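Local coordinates for activator of Hsp90 ATPase homologue 1/2-like C-terminal domain-containing protein (Enterococcus faecalis, PDB 2NN5), which is of unknown function but belongs to the AHA1 family, probably shares the SRPBCC-type fold and binds magnesium, at residues F38-A43 with L124-S129; T104-I109 with N133-R138; I44-Q49 with Q154-P159; E67-E72 with R80-D85. One frame throughout, in Å; residues are numbered along the deposited sequence. Where two conformers were deposited one is given.

Contact 1 (F38-A43 with L124-S129); sequences FGTERA and LVFSES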
loop_
_atom_site.group_PDB
_atom_site.type_symbol
_atom_site.label_atom_id
_atom_site.label_comp_id
_atom_site.label_asym_id
_atom_site.label_seq_id
_atom_site.Cartn_x
_atom_site.Cartn_y
_atom_site.Cartn_z
ATOM N N PHE A 38 -3.527 5.952 8.696
ATOM C CA PHE A 38 -2.461 6.424 7.829
ATOM C C PHE A 38 -3.043 6.603 6.433
ATOM O O PHE A 38 -3.843 5.763 5.975
ATOM C CB PHE A 38 -1.364 5.344 7.795
ATOM C CG PHE A 38 -0.319 5.551 6.676
ATOM C CD1 PHE A 38 0.494 6.696 6.653
ATOM C CD2 PHE A 38 -0.128 4.579 5.703
ATOM C CE1 PHE A 38 1.462 6.872 5.666
ATOM C CE2 PHE A 38 0.852 4.749 4.657
ATOM C CZ PHE A 38 1.630 5.892 4.659
ATOM N N GLY A 39 -2.633 7.666 5.760
ATOM C CA GLY A 39 -3.040 7.910 4.366
ATOM C C GLY A 39 -1.825 8.357 3.591
ATOM O O GLY A 39 -0.917 9.029 4.125
ATOM N N THR A 40 -1.787 7.938 2.333
ATOM C CA THR A 40 -0.779 8.512 1.425
ATOM C C THR A 40 -1.318 8.454 -0.003
ATOM O O THR A 40 -2.410 7.962 -0.228
ATOM C CB THR A 40 0.538 7.770 1.563
ATOM O OG1 THR A 40 1.563 8.453 0.844
ATOM C CG2 THR A 40 0.445 6.336 1.071
ATOM N N GLU A 41 -0.558 9.017 -0.921
ATOM C CA GLU A 41 -1.001 9.067 -2.313
ATOM C C GLU A 41 0.141 8.728 -3.230
ATOM O O GLU A 41 1.289 9.096 -2.950
ATOM C CB GLU A 41 -1.454 10.522 -2.663
ATOM C CG GLU A 41 -2.443 11.110 -1.750
ATOM C CD GLU A 41 -2.859 12.515 -2.166
ATOM O OE1 GLU A 41 -2.169 13.172 -3.026
ATOM O OE2 GLU A 41 -3.892 12.971 -1.608
ATOM N N ARG A 42 -0.194 8.106 -4.366
ATOM C CA ARG A 42 0.809 7.935 -5.433
ATOM C C ARG A 42 0.203 8.472 -6.727
ATOM O O ARG A 42 -0.838 8.006 -7.156
ATOM C CB ARG A 42 1.245 6.463 -5.625
ATOM C CG ARG A 42 1.903 5.830 -4.442
ATOM C CD ARG A 42 3.264 6.450 -4.158
ATOM N NE ARG A 42 3.916 5.852 -2.995
ATOM C CZ ARG A 42 3.660 6.208 -1.733
ATOM N NH1 ARG A 42 4.372 5.631 -0.747
ATOM N NH2 ARG A 42 2.676 7.097 -1.459
ATOM N N ALA A 43 0.883 9.438 -7.341
ATOM C CA ALA A 43 0.513 9.934 -8.675
ATOM C C ALA A 43 1.172 8.959 -9.653
ATOM O O ALA A 43 2.394 8.860 -9.700
ATOM C CB ALA A 43 1.039 11.336 -8.945
ATOM N N LEU A 124 -3.603 7.379 -6.871
ATOM C CA LEU A 124 -3.976 6.226 -6.048
ATOM C C LEU A 124 -3.882 6.715 -4.613
ATOM O O LEU A 124 -2.794 7.094 -4.175
ATOM C CB LEU A 124 -3.013 5.050 -6.320
ATOM C CG LEU A 124 -3.174 3.810 -5.413
ATOM C CD1 LEU A 124 -4.549 3.167 -5.521
ATOM C CD2 LEU A 124 -2.150 2.734 -5.815
ATOM N N VAL A 125 -5.023 6.738 -3.911
ATOM C CA VAL A 125 -5.076 7.189 -2.530
ATOM C C VAL A 125 -5.149 5.917 -1.680
ATOM O O VAL A 125 -6.094 5.112 -1.776
ATOM C CB VAL A 125 -6.244 8.154 -2.263
ATOM C CG1 VAL A 125 -6.191 8.620 -0.779
ATOM C CG2 VAL A 125 -6.091 9.342 -3.149
ATOM N N PHE A 126 -4.135 5.722 -0.858
ATOM C CA PHE A 126 -4.038 4.546 0.023
ATOM C C PHE A 126 -4.369 4.993 1.439
ATOM O O PHE A 126 -3.843 6.021 1.905
ATOM C CB PHE A 126 -2.616 3.955 -0.023
ATOM C CG PHE A 126 -2.384 2.811 0.945
ATOM C CD1 PHE A 126 -2.692 1.499 0.571
ATOM C CD2 PHE A 126 -1.830 3.055 2.214
ATOM C CE1 PHE A 126 -2.432 0.455 1.440
ATOM C CE2 PHE A 126 -1.592 2.006 3.085
ATOM C CZ PHE A 126 -1.908 0.692 2.696
ATOM N N SER A 127 -5.224 4.244 2.135
ATOM C CA SER A 127 -5.434 4.562 3.547
ATOM C C SER A 127 -5.533 3.282 4.370
ATOM O O SER A 127 -5.758 2.178 3.798
ATOM C CB SER A 127 -6.656 5.429 3.713
ATOM O OG SER A 127 -7.809 4.831 3.156
ATOM N N GLU A 128 -5.199 3.389 5.665
ATOM C CA GLU A 128 -5.067 2.174 6.464
ATOM C C GLU A 128 -5.464 2.451 7.905
ATOM O O GLU A 128 -5.175 3.536 8.439
ATOM C CB GLU A 128 -3.607 1.699 6.414
ATOM C CG GLU A 128 -3.316 0.413 7.209
ATOM C CD GLU A 128 -1.865 -0.037 7.178
ATOM O OE1 GLU A 128 -0.966 0.744 6.782
ATOM O OE2 GLU A 128 -1.633 -1.191 7.631
ATOM N N SER A 129 -6.109 1.455 8.527
ATOM C CA SER A 129 -6.463 1.492 9.972
ATOM C C SER A 129 -5.564 0.486 10.659
ATOM O O SER A 129 -5.549 -0.696 10.254
ATOM C CB SER A 129 -7.932 1.114 10.196
ATOM O OG SER A 129 -8.252 1.057 11.591
#
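Phe38 and Glu128, Thr40 and Phe126, and Arg42 and Leu124 face each other as three hydrogen-bonded pairs of antiparallel strands 35-44 and 121-130, each pair closed by two backbone bonds. Thr40 N reaches Phe126 O over 2.8 Å, and the return bond from Phe126 N to Thr40 O spans 2.9 Å. Between these pairs Gly39 meets Ser127 and Glu41 meets Val125 as non-hydrogen-bonded pairs, where CA-H...O contacts fill in: Gly39 CA lies 3.2 Å from Phe126 O, and Ser127 CA lies close to Phe38 O.

Apolar contacts gather on the face that carries Phe38, Thr40, Phe126 and Leu124. The Phe38 and Phe126 side chains cross at about a right angle and touch rim to rim, CD2 of Phe38 to CE2 of Phe126 at 4.0 Å. Both have CG anti to the backbone N (chi1 167° and 175°), and the rings meet although the residues are not directly paired. Thr40 CG2 rests 4.0 Å from Phe126 CB, while helix 138-157 packs over this face through Trp145 and Ile142.

Arg42 is gripped partly from its own strand. Thr40 OG1 lies in the guanidinium plane of Arg42 and takes a hydrogen bond from NH2 (2.9 Å); NH2 gives another to Glu41 O from above the carbonyl plane. Thr40 OG1 is also hydrogen-bonded to Asp27 OD1. Ser146 O takes a bond from Arg42 NH1. The guanidinium thus ties sheet to helix, and the rings pack further along the same face; consistent with the helix-grip fold of this superfamily, this face is the one covered by helix 138-157.

Contact 2 (T104-I109 with N133-R138); sequences TWDTGI and NFTTPR. With EDO (1,2-ethanediol), chain D.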
loop_
_atom_site.group_PDB
_atom_site.type_symbol
_atom_site.label_atom_id
_atom_site.label_comp_id
_atom_site.label_asym_id
_atom_site.label_seq_id
_atom_site.Cartn_x
_atom_site.Cartn_y
_atom_site.Cartn_z
ATOM N N THR A 104 -8.840 -6.748 4.300
ATOM C CA THR A 104 -8.398 -6.941 5.676
ATOM C C THR A 104 -6.882 -7.097 5.693
ATOM O O THR A 104 -6.239 -7.638 4.814
ATOM C CB THR A 104 -9.244 -7.962 6.488
ATOM O OG1 THR A 104 -8.476 -8.971 7.147
ATOM C CG2 THR A 104 -10.447 -8.450 5.739
ATOM N N TRP A 105 -6.286 -6.494 6.715
ATOM C CA TRP A 105 -4.839 -6.508 6.818
ATOM C C TRP A 105 -4.428 -6.590 8.291
ATOM O O TRP A 105 -4.658 -5.640 9.041
ATOM C CB TRP A 105 -4.241 -5.265 6.190
ATOM C CG TRP A 105 -2.760 -5.313 6.163
ATOM C CD1 TRP A 105 -1.899 -4.603 6.958
ATOM C CD2 TRP A 105 -1.969 -6.081 5.279
ATOM N NE1 TRP A 105 -0.593 -4.937 6.645
ATOM C CE2 TRP A 105 -0.612 -5.833 5.595
ATOM C CE3 TRP A 105 -2.279 -6.936 4.209
ATOM C CZ2 TRP A 105 0.445 -6.429 4.878
ATOM C CZ3 TRP A 105 -1.234 -7.518 3.496
ATOM C CH2 TRP A 105 0.120 -7.283 3.849
ATOM N N ASP A 106 -3.864 -7.728 8.698
ATOM C CA ASP A 106 -3.476 -7.906 10.120
ATOM C C ASP A 106 -4.844 -7.729 10.856
ATOM O O ASP A 106 -5.895 -8.298 10.451
ATOM C CB ASP A 106 -2.391 -6.843 10.505
ATOM C CG ASP A 106 -1.544 -7.202 11.749
ATOM O OD1 ASP A 106 -2.114 -7.258 12.857
ATOM O OD2 ASP A 106 -0.279 -7.325 11.614
ATOM N N THR A 107 -4.878 -6.938 11.929
ATOM C CA THR A 107 -6.142 -6.731 12.657
ATOM C C THR A 107 -6.882 -5.471 12.171
ATOM O O THR A 107 -7.886 -5.071 12.752
ATOM C CB THR A 107 -5.865 -6.569 14.167
ATOM O OG1 THR A 107 -5.045 -5.409 14.345
ATOM C CG2 THR A 107 -5.195 -7.854 14.799
ATOM N N GLY A 108 -6.377 -4.838 11.102
ATOM C CA GLY A 108 -7.014 -3.637 10.544
ATOM C C GLY A 108 -7.399 -3.808 9.083
ATOM O O GLY A 108 -7.772 -4.896 8.654
ATOM N N ILE A 109 -7.317 -2.691 8.349
ATOM C CA ILE A 109 -7.823 -2.584 6.967
ATOM C C ILE A 109 -6.903 -1.737 6.149
ATOM O O ILE A 109 -6.353 -0.758 6.640
ATOM C CB ILE A 109 -9.179 -1.827 6.949
ATOM C CG1 ILE A 109 -10.154 -2.579 7.841
ATOM C CG2 ILE A 109 -9.682 -1.518 5.463
ATOM C CD1 ILE A 109 -10.776 -3.790 7.130
ATOM N N ASN A 133 -3.804 -3.507 18.705
ATOM C CA ASN A 133 -3.424 -4.929 18.725
ATOM C C ASN A 133 -2.738 -5.457 17.450
ATOM O O ASN A 133 -2.487 -6.659 17.325
ATOM C CB ASN A 133 -4.621 -5.820 19.115
ATOM C CG ASN A 133 -5.699 -5.876 18.060
ATOM O OD1 ASN A 133 -6.599 -6.744 18.125
ATOM N ND2 ASN A 133 -5.625 -4.997 17.072
ATOM N N PHE A 134 -2.382 -4.545 16.528
ATOM C CA PHE A 134 -1.621 -4.953 15.361
ATOM C C PHE A 134 -0.463 -5.816 15.787
ATOM O O PHE A 134 0.264 -5.477 16.737
ATOM C CB PHE A 134 -1.017 -3.728 14.688
ATOM C CG PHE A 134 -1.292 -3.655 13.245
ATOM C CD1 PHE A 134 -2.601 -3.499 12.805
ATOM C CD2 PHE A 134 -0.264 -3.680 12.341
ATOM C CE1 PHE A 134 -2.895 -3.380 11.466
ATOM C CE2 PHE A 134 -0.544 -3.580 10.990
ATOM C CZ PHE A 134 -1.878 -3.400 10.563
ATOM N N THR A 135 -0.256 -6.909 15.070
ATOM C CA THR A 135 0.821 -7.829 15.402
ATOM C C THR A 135 2.216 -7.314 15.014
ATOM O O THR A 135 3.184 -7.553 15.733
ATOM C CB THR A 135 0.529 -9.258 14.860
ATOM O OG1 THR A 135 0.543 -9.244 13.446
ATOM C CG2 THR A 135 -0.830 -9.694 15.301
ATOM N N THR A 136 2.326 -6.591 13.911
ATOM C CA THR A 136 3.592 -5.982 13.464
ATOM C C THR A 136 3.655 -4.578 14.108
ATOM O O THR A 136 2.622 -3.894 14.158
ATOM C CB THR A 136 3.535 -5.807 11.934
ATOM O OG1 THR A 136 3.398 -7.093 11.302
ATOM C CG2 THR A 136 4.782 -5.077 11.392
ATOM N N PRO A 137 4.843 -4.113 14.552
ATOM C CA PRO A 137 4.873 -2.706 15.040
ATOM C C PRO A 137 4.334 -1.781 13.945
ATOM O O PRO A 137 4.687 -1.938 12.774
ATOM C CB PRO A 137 6.342 -2.447 15.331
ATOM C CG PRO A 137 6.906 -3.881 15.621
ATOM C CD PRO A 137 6.163 -4.778 14.662
ATOM N N ARG A 138 3.436 -0.897 14.327
ATOM C CA ARG A 138 2.686 -0.144 13.297
ATOM C C ARG A 138 3.550 0.703 12.402
ATOM O O ARG A 138 3.250 0.813 11.210
ATOM C CB ARG A 138 1.592 0.622 13.969
ATOM C CG ARG A 138 0.528 -0.365 14.450
ATOM C CD ARG A 138 -0.568 0.268 15.203
ATOM N NE ARG A 138 -0.064 0.753 16.484
ATOM C CZ ARG A 138 -0.837 1.395 17.342
ATOM N NH1 ARG A 138 -2.118 1.644 17.049
ATOM N NH2 ARG A 138 -0.321 1.821 18.497
HETATM C C1 EDO D . 4.345 2.914 17.096
HETATM O O1 EDO D . 4.586 1.789 16.258
HETATM C C2 EDO D . 2.874 2.998 17.496
HETATM O O2 EDO D . 2.539 1.791 18.145
HETATM O O HOH W 1 1.381 -6.546 9.300
#
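Asp106 reaches from a hairpin turn to the loop before helix 138-157, and each atom of its side chain has a partner there. Asp106 CB comes first: it sits over one face of the Phe134 ring, 3.7 Å from the centroid and 20° off the normal, a CH-pi contact. CG, anti to the backbone N (chi1 -159°), follows over the middle of the same face, which sends the carboxylate out toward the 133-138 loop. Asp106 OD1 accepts from Thr135 N over 2.9 Å in a nearly straight bond (172°) that arrives on the syn side, and its anti lone pair takes the N-H of Thr107 in its own turn. Asp106 OD2 is met from above the carboxylate plane by Thr135 OG1, which donates over 2.8 Å. A water donates to Asp106 OD2 at 3.0 Å and accepts from Thr136 OG1, linking the acid to the next residue of the loop.

Trp105 to Gly108 form a type II' beta turn, with Asp106 at its first corner and the two-way backbone pair of Trp105 and Gly108 closing the tight hairpin between strands 100-105 and 108-116.

Beneath Asp106, the Phe134 ring is wedged against the turn. Phe134 CZ lies 3.8 Å from Trp105 CD1, and Thr107 OG1 stands obliquely 3.5 Å from Phe134 CD1. Trp105 turns its indole N-H to Asp141 of helix 138-157, whose side chain also touches Phe134. At the far end of the loop Pro137 is the N-cap residue of that helix, and Arg138 NH2 donates to O2 of an ethanediol (chain D, 2.9 Å), probably from the crystallisation liquor.

Contact 3 (I44-Q49 with Q154-P159); sequences ISASPQ and QVVETP. With EDO (1,2-ethanediol), chain E.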
loop_
_atom_site.group_PDB
_atom_site.type_symbol
_atom_site.label_atom_id
_atom_site.label_comp_id
_atom_site.label_asym_id
_atom_site.label_seq_id
_atom_site.Cartn_x
_atom_site.Cartn_y
_atom_site.Cartn_z
ATOM N N ILE A 44 0.354 8.245 -10.426
ATOM C CA ILE A 44 0.852 7.232 -11.368
ATOM C C ILE A 44 0.374 7.582 -12.773
ATOM O O ILE A 44 -0.817 7.820 -12.960
ATOM C CB ILE A 44 0.348 5.818 -10.974
ATOM C CG1 ILE A 44 0.754 5.494 -9.512
ATOM C CG2 ILE A 44 0.950 4.800 -11.911
ATOM C CD1 ILE A 44 0.213 4.188 -8.964
ATOM N N SER A 45 1.293 7.612 -13.741
ATOM C CA SER A 45 0.930 8.006 -15.121
ATOM C C SER A 45 0.361 6.821 -15.902
ATOM O O SER A 45 0.913 6.372 -16.927
ATOM C CB SER A 45 2.119 8.576 -15.862
ATOM O OG SER A 45 3.161 7.637 -15.825
ATOM N N ALA A 46 -0.769 6.328 -15.421
ATOM C CA ALA A 46 -1.586 5.387 -16.172
ATOM C C ALA A 46 -3.025 5.581 -15.789
ATOM O O ALA A 46 -3.306 6.243 -14.794
ATOM C CB ALA A 46 -1.195 3.932 -15.856
ATOM N N SER A 47 -3.935 4.995 -16.560
ATOM C CA SER A 47 -5.350 5.112 -16.268
ATOM C C SER A 47 -5.740 4.269 -15.080
ATOM O O SER A 47 -5.045 3.298 -14.735
ATOM C CB SER A 47 -6.135 4.610 -17.457
ATOM O OG SER A 47 -5.953 3.212 -17.606
ATOM N N PRO A 48 -6.852 4.627 -14.447
ATOM C CA PRO A 48 -7.329 3.782 -13.338
ATOM C C PRO A 48 -7.559 2.331 -13.766
ATOM O O PRO A 48 -7.353 1.419 -12.994
ATOM C CB PRO A 48 -8.655 4.443 -12.934
ATOM C CG PRO A 48 -8.456 5.891 -13.330
ATOM C CD PRO A 48 -7.654 5.857 -14.610
ATOM N N GLN A 49 -7.996 2.125 -15.000
ATOM C CA GLN A 49 -8.245 0.776 -15.476
ATOM C C GLN A 49 -6.947 -0.020 -15.517
ATOM O O GLN A 49 -6.921 -1.230 -15.171
ATOM C CB GLN A 49 -8.897 0.838 -16.852
ATOM C CG GLN A 49 -10.335 1.464 -16.767
ATOM C CD GLN A 49 -10.431 3.010 -16.736
ATOM O OE1 GLN A 49 -9.465 3.718 -16.797
ATOM N NE2 GLN A 49 -11.660 3.507 -16.708
ATOM N N GLN A 154 6.493 2.474 -9.693
ATOM C CA GLN A 154 7.625 2.208 -10.565
ATOM C C GLN A 154 7.326 1.129 -11.591
ATOM O O GLN A 154 7.746 1.272 -12.754
ATOM C CB GLN A 154 8.833 1.798 -9.689
ATOM C CG GLN A 154 10.154 1.506 -10.360
ATOM C CD GLN A 154 11.202 1.177 -9.316
ATOM O OE1 GLN A 154 11.007 0.306 -8.461
ATOM N NE2 GLN A 154 12.318 1.894 -9.363
ATOM N N VAL A 155 6.719 0.022 -11.175
ATOM C CA VAL A 155 6.467 -1.066 -12.136
ATOM C C VAL A 155 5.397 -0.703 -13.156
ATOM O O VAL A 155 5.414 -1.223 -14.290
ATOM C CB VAL A 155 6.137 -2.438 -11.481
ATOM C CG1 VAL A 155 7.279 -2.873 -10.579
ATOM C CG2 VAL A 155 4.799 -2.499 -10.814
ATOM N N VAL A 156 4.441 0.132 -12.757
ATOM C CA VAL A 156 3.403 0.561 -13.725
ATOM C C VAL A 156 4.046 1.512 -14.746
ATOM O O VAL A 156 3.820 1.363 -15.957
ATOM C CB VAL A 156 2.216 1.277 -13.048
ATOM C CG1 VAL A 156 1.270 1.933 -14.084
ATOM C CG2 VAL A 156 1.449 0.317 -12.175
ATOM N N GLU A 157 4.877 2.459 -14.289
ATOM C CA GLU A 157 5.434 3.468 -15.197
ATOM C C GLU A 157 6.640 2.980 -15.967
ATOM O O GLU A 157 6.842 3.350 -17.125
ATOM C CB GLU A 157 5.801 4.735 -14.419
ATOM C CG GLU A 157 4.554 5.388 -13.826
ATOM C CD GLU A 157 4.869 6.668 -13.048
ATOM O OE1 GLU A 157 6.035 6.925 -12.730
ATOM O OE2 GLU A 157 3.928 7.443 -12.779
ATOM N N THR A 158 7.487 2.198 -15.313
ATOM C CA THR A 158 8.761 1.761 -15.894
ATOM C C THR A 158 8.979 0.289 -15.538
ATOM O O THR A 158 9.787 0.002 -14.662
ATOM C CB THR A 158 9.938 2.634 -15.362
ATOM O OG1 THR A 158 9.928 2.701 -13.920
ATOM C CG2 THR A 158 9.839 4.049 -15.866
ATOM N N PRO A 159 8.247 -0.628 -16.211
ATOM C CA PRO A 159 8.187 -2.072 -15.915
ATOM C C PRO A 159 9.529 -2.795 -15.695
ATOM O O PRO A 159 9.576 -3.761 -14.910
ATOM C CB PRO A 159 7.406 -2.636 -17.102
ATOM C CG PRO A 159 6.518 -1.541 -17.507
ATOM C CD PRO A 159 7.347 -0.294 -17.333
HETATM C C1 EDO E . 13.163 5.288 -9.393
HETATM O O1 EDO E . 14.552 5.030 -9.698
HETATM C C2 EDO E . 12.256 5.228 -10.640
HETATM O O2 EDO E . 12.519 4.060 -11.440
#
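The short link between strand 35-44 and helix 48-56 meets the C-terminal end of helix 138-157 here, with Ser45 at the centre of an inverse gamma turn. Glu157, in the last turn of the long helix, carries the polar half: its OE2 accepts the backbone N-H of Ser45 over 2.8 Å (160°), using the anti lone pair. The extended chain beyond CG (chi2 -179°) takes the carboxylate across to the turn, where Ser45 OG lies 3.1 Å from Glu157 OE2. Lys153, one helical turn earlier, adds a salt bridge to OE2, so a backbone N-H and an ammonium group share this oxygen.

The apolar half is built on Val156. Val156 CG1, anti to the backbone N (chi1 170°), is directed between two partners, Ile44 CG2 at 3.6 Å and Ala46 CB at the same distance of 3.6 Å. The Ile44 and Val156 side chains cross at about a right angle.

Around this joint, Thr122 of strand 121-130 bonds to Ala46 O and pairs through its backbone with Ile44, while Tyr54 and Ile51 bring helix 48-56 against Val156 and Ile44 respectively.

Contact 4 (E67-E72 with R80-D85); sequences ELEIGE and RFILPD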
loop_
_atom_site.group_PDB
_atom_site.type_symbol
_atom_site.label_atom_id
_atom_site.label_comp_id
_atom_site.label_asym_id
_atom_site.label_seq_id
_atom_site.Cartn_x
_atom_site.Cartn_y
_atom_site.Cartn_z
ATOM N N GLU A 67 4.569 -11.416 -2.101
ATOM C CA GLU A 67 3.929 -12.393 -1.190
ATOM C C GLU A 67 2.430 -12.495 -1.419
ATOM O O GLU A 67 1.770 -13.408 -0.898
ATOM C CB GLU A 67 4.158 -11.961 0.248
ATOM C CG GLU A 67 5.635 -12.117 0.684
ATOM C CD GLU A 67 6.542 -10.996 0.265
ATOM O OE1 GLU A 67 6.079 -9.942 -0.235
ATOM O OE2 GLU A 67 7.766 -11.183 0.482
ATOM N N LEU A 68 1.855 -11.550 -2.176
ATOM C CA LEU A 68 0.393 -11.564 -2.389
ATOM C C LEU A 68 -0.034 -12.308 -3.642
ATOM O O LEU A 68 0.691 -12.370 -4.632
ATOM C CB LEU A 68 -0.151 -10.132 -2.479
ATOM C CG LEU A 68 0.030 -9.285 -1.223
ATOM C CD1 LEU A 68 -0.533 -7.868 -1.514
ATOM C CD2 LEU A 68 -0.755 -9.861 -0.080
ATOM N N GLU A 69 -1.207 -12.933 -3.565
ATOM C CA GLU A 69 -1.847 -13.475 -4.771
ATOM C C GLU A 69 -3.341 -13.241 -4.700
ATOM O O GLU A 69 -3.886 -12.963 -3.630
ATOM C CB GLU A 69 -1.526 -14.966 -4.982
ATOM C CG GLU A 69 -2.178 -15.851 -3.955
ATOM C CD GLU A 69 -1.874 -17.355 -4.144
ATOM O OE1 GLU A 69 -0.784 -17.677 -4.641
ATOM O OE2 GLU A 69 -2.731 -18.194 -3.781
ATOM N N ILE A 70 -3.985 -13.273 -5.854
ATOM C CA ILE A 70 -5.450 -13.201 -5.878
ATOM C C ILE A 70 -6.044 -14.533 -5.390
ATOM O O ILE A 70 -5.642 -15.641 -5.837
ATOM C CB ILE A 70 -5.974 -12.898 -7.307
ATOM C CG1 ILE A 70 -5.369 -11.603 -7.844
ATOM C CG2 ILE A 70 -7.496 -12.897 -7.328
ATOM C CD1 ILE A 70 -5.573 -10.398 -6.908
ATOM N N GLY A 71 -7.035 -14.398 -4.490
ATOM C CA GLY A 71 -7.933 -15.491 -4.107
ATOM C C GLY A 71 -9.088 -15.547 -5.082
ATOM O O GLY A 71 -9.115 -16.408 -5.973
ATOM N N GLU A 72 -10.017 -14.618 -4.949
ATOM C CA GLU A 72 -11.116 -14.444 -5.866
ATOM C C GLU A 72 -11.431 -12.973 -5.899
ATOM O O GLU A 72 -11.034 -12.219 -4.970
ATOM C CB GLU A 72 -12.378 -15.205 -5.430
ATOM C CG GLU A 72 -12.271 -16.725 -5.567
ATOM C CD GLU A 72 -13.610 -17.393 -5.273
ATOM O OE1 GLU A 72 -14.021 -17.467 -4.062
ATOM O OE2 GLU A 72 -14.215 -17.830 -6.256
ATOM N N ARG A 80 -4.584 -13.514 -0.915
ATOM C CA ARG A 80 -3.900 -14.436 0.010
ATOM C C ARG A 80 -2.496 -13.902 0.229
ATOM O O ARG A 80 -1.884 -13.365 -0.730
ATOM C CB ARG A 80 -3.766 -15.817 -0.582
ATOM C CG ARG A 80 -5.050 -16.521 -0.925
ATOM C CD ARG A 80 -4.744 -17.989 -1.120
ATOM N NE ARG A 80 -5.907 -18.747 -1.570
ATOM C CZ ARG A 80 -6.234 -18.897 -2.848
ATOM N NH1 ARG A 80 -7.298 -19.628 -3.157
ATOM N NH2 ARG A 80 -5.484 -18.342 -3.818
ATOM N N PHE A 81 -1.987 -14.075 1.440
ATOM C CA PHE A 81 -0.600 -13.720 1.761
ATOM C C PHE A 81 0.153 -15.020 1.975
ATOM O O PHE A 81 -0.273 -15.833 2.795
ATOM C CB PHE A 81 -0.550 -12.832 3.000
ATOM C CG PHE A 81 0.822 -12.472 3.440
ATOM C CD1 PHE A 81 1.394 -11.276 3.032
ATOM C CD2 PHE A 81 1.513 -13.306 4.304
ATOM C CE1 PHE A 81 2.655 -10.925 3.433
ATOM C CE2 PHE A 81 2.767 -12.961 4.727
ATOM C CZ PHE A 81 3.355 -11.757 4.274
ATOM N N ILE A 82 1.238 -15.226 1.234
ATOM C CA ILE A 82 1.925 -16.511 1.271
ATOM C C ILE A 82 3.407 -16.296 1.562
ATOM O O ILE A 82 4.112 -15.539 0.836
ATOM C CB ILE A 82 1.817 -17.214 -0.108
ATOM C CG1 ILE A 82 0.361 -17.315 -0.561
ATOM C CG2 ILE A 82 2.622 -18.524 -0.089
ATOM C CD1 ILE A 82 -0.494 -18.148 0.280
ATOM N N LEU A 83 3.889 -17.024 2.574
ATOM C CA LEU A 83 5.328 -17.115 2.885
ATOM C C LEU A 83 5.606 -18.589 3.050
ATOM O O LEU A 83 4.688 -19.386 3.071
ATOM C CB LEU A 83 5.665 -16.338 4.163
ATOM C CG LEU A 83 5.779 -14.815 3.975
ATOM C CD1 LEU A 83 5.927 -14.141 5.323
ATOM C CD2 LEU A 83 6.965 -14.535 3.061
ATOM N N PRO A 84 6.887 -18.977 3.117
ATOM C CA PRO A 84 7.120 -20.413 3.297
ATOM C C PRO A 84 6.477 -20.946 4.593
ATOM O O PRO A 84 5.939 -22.057 4.607
ATOM C CB PRO A 84 8.653 -20.514 3.294
ATOM C CG PRO A 84 9.098 -19.287 2.509
ATOM C CD PRO A 84 8.142 -18.211 2.944
ATOM N N ASP A 85 6.473 -20.166 5.663
ATOM C CA ASP A 85 6.006 -20.672 6.956
ATOM C C ASP A 85 4.631 -20.182 7.369
ATOM O O ASP A 85 4.224 -20.351 8.534
ATOM C CB ASP A 85 7.005 -20.294 8.041
ATOM C CG ASP A 85 8.276 -21.095 7.955
ATOM O OD1 ASP A 85 8.190 -22.341 7.832
ATOM O OD2 ASP A 85 9.352 -20.464 8.027
HETATM O O HOH W 2 -7.061 -18.207 -6.387
#
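A chi1 of 69° sets Glu69 CG between its backbone N and carbonyl carbon, and the extended chain beyond it carries the carboxylate over to Arg80, whose own chain runs straight from CG to NE. The two residues are a hydrogen-bonded antiparallel pair in the beta hairpin of strands 68-72 and 78-83, at one edge of the sheet. Glu69 OE2 and Arg80 NH2 form a salt bridge of 2.8 Å. It is bent, with an N-H...acceptor angle of 132°, and the carboxylate and guanidinium planes stand 77° apart. Glu69 CG also lies 3.7 Å from Arg80 CB, so the chains touch lower down as well.

Backbone bonds hold the strands: Arg80 N to Glu69 O, Glu69 N to Arg80 O, and Ile82 N to Glu67 O at 2.9 Å. On the other face of the hairpin Leu68 CD2 meets the edge of the Phe81 ring at CD1 (4.0 Å). Glu67 CB approaches Phe81 CE1 obliquely, and Glu67 CG packs on Leu83 CD2 at 3.6 Å. Helix 58-64 borders this side through Leu61, which touches Leu68.

A classic bulge sets Gly71 and Glu72 together opposite the single residue Phe78. Gly71 CA lies over one face of the Arg80 guanidinium, and a water accepts from Arg80 NH2 (3.0 Å) while donating to Ile70 O and to Gly71 O, the latter at 2.8 Å.

Overall arrangement
From the N terminus, strand 35-44 supplies the first half of contact 1 and runs straight into the link of contact 3. The hairpin of contact 4 then opens and closes, nested within the loops of both. Contact 2 opens at the turn after strand 100-105, before strand 121-130 completes contact 1; the second half of contact 2 follows, so contacts 1 and 2 cross. Helix 138-157 finally closes contact 3, which encloses contact 2 and crosses contact 1. Contacts 1, 2 and 4 reach one antiparallel sheet, whereas contacts 2 and 3 engage the regions at the start and end of the long helix, their centres about 28 Å apart.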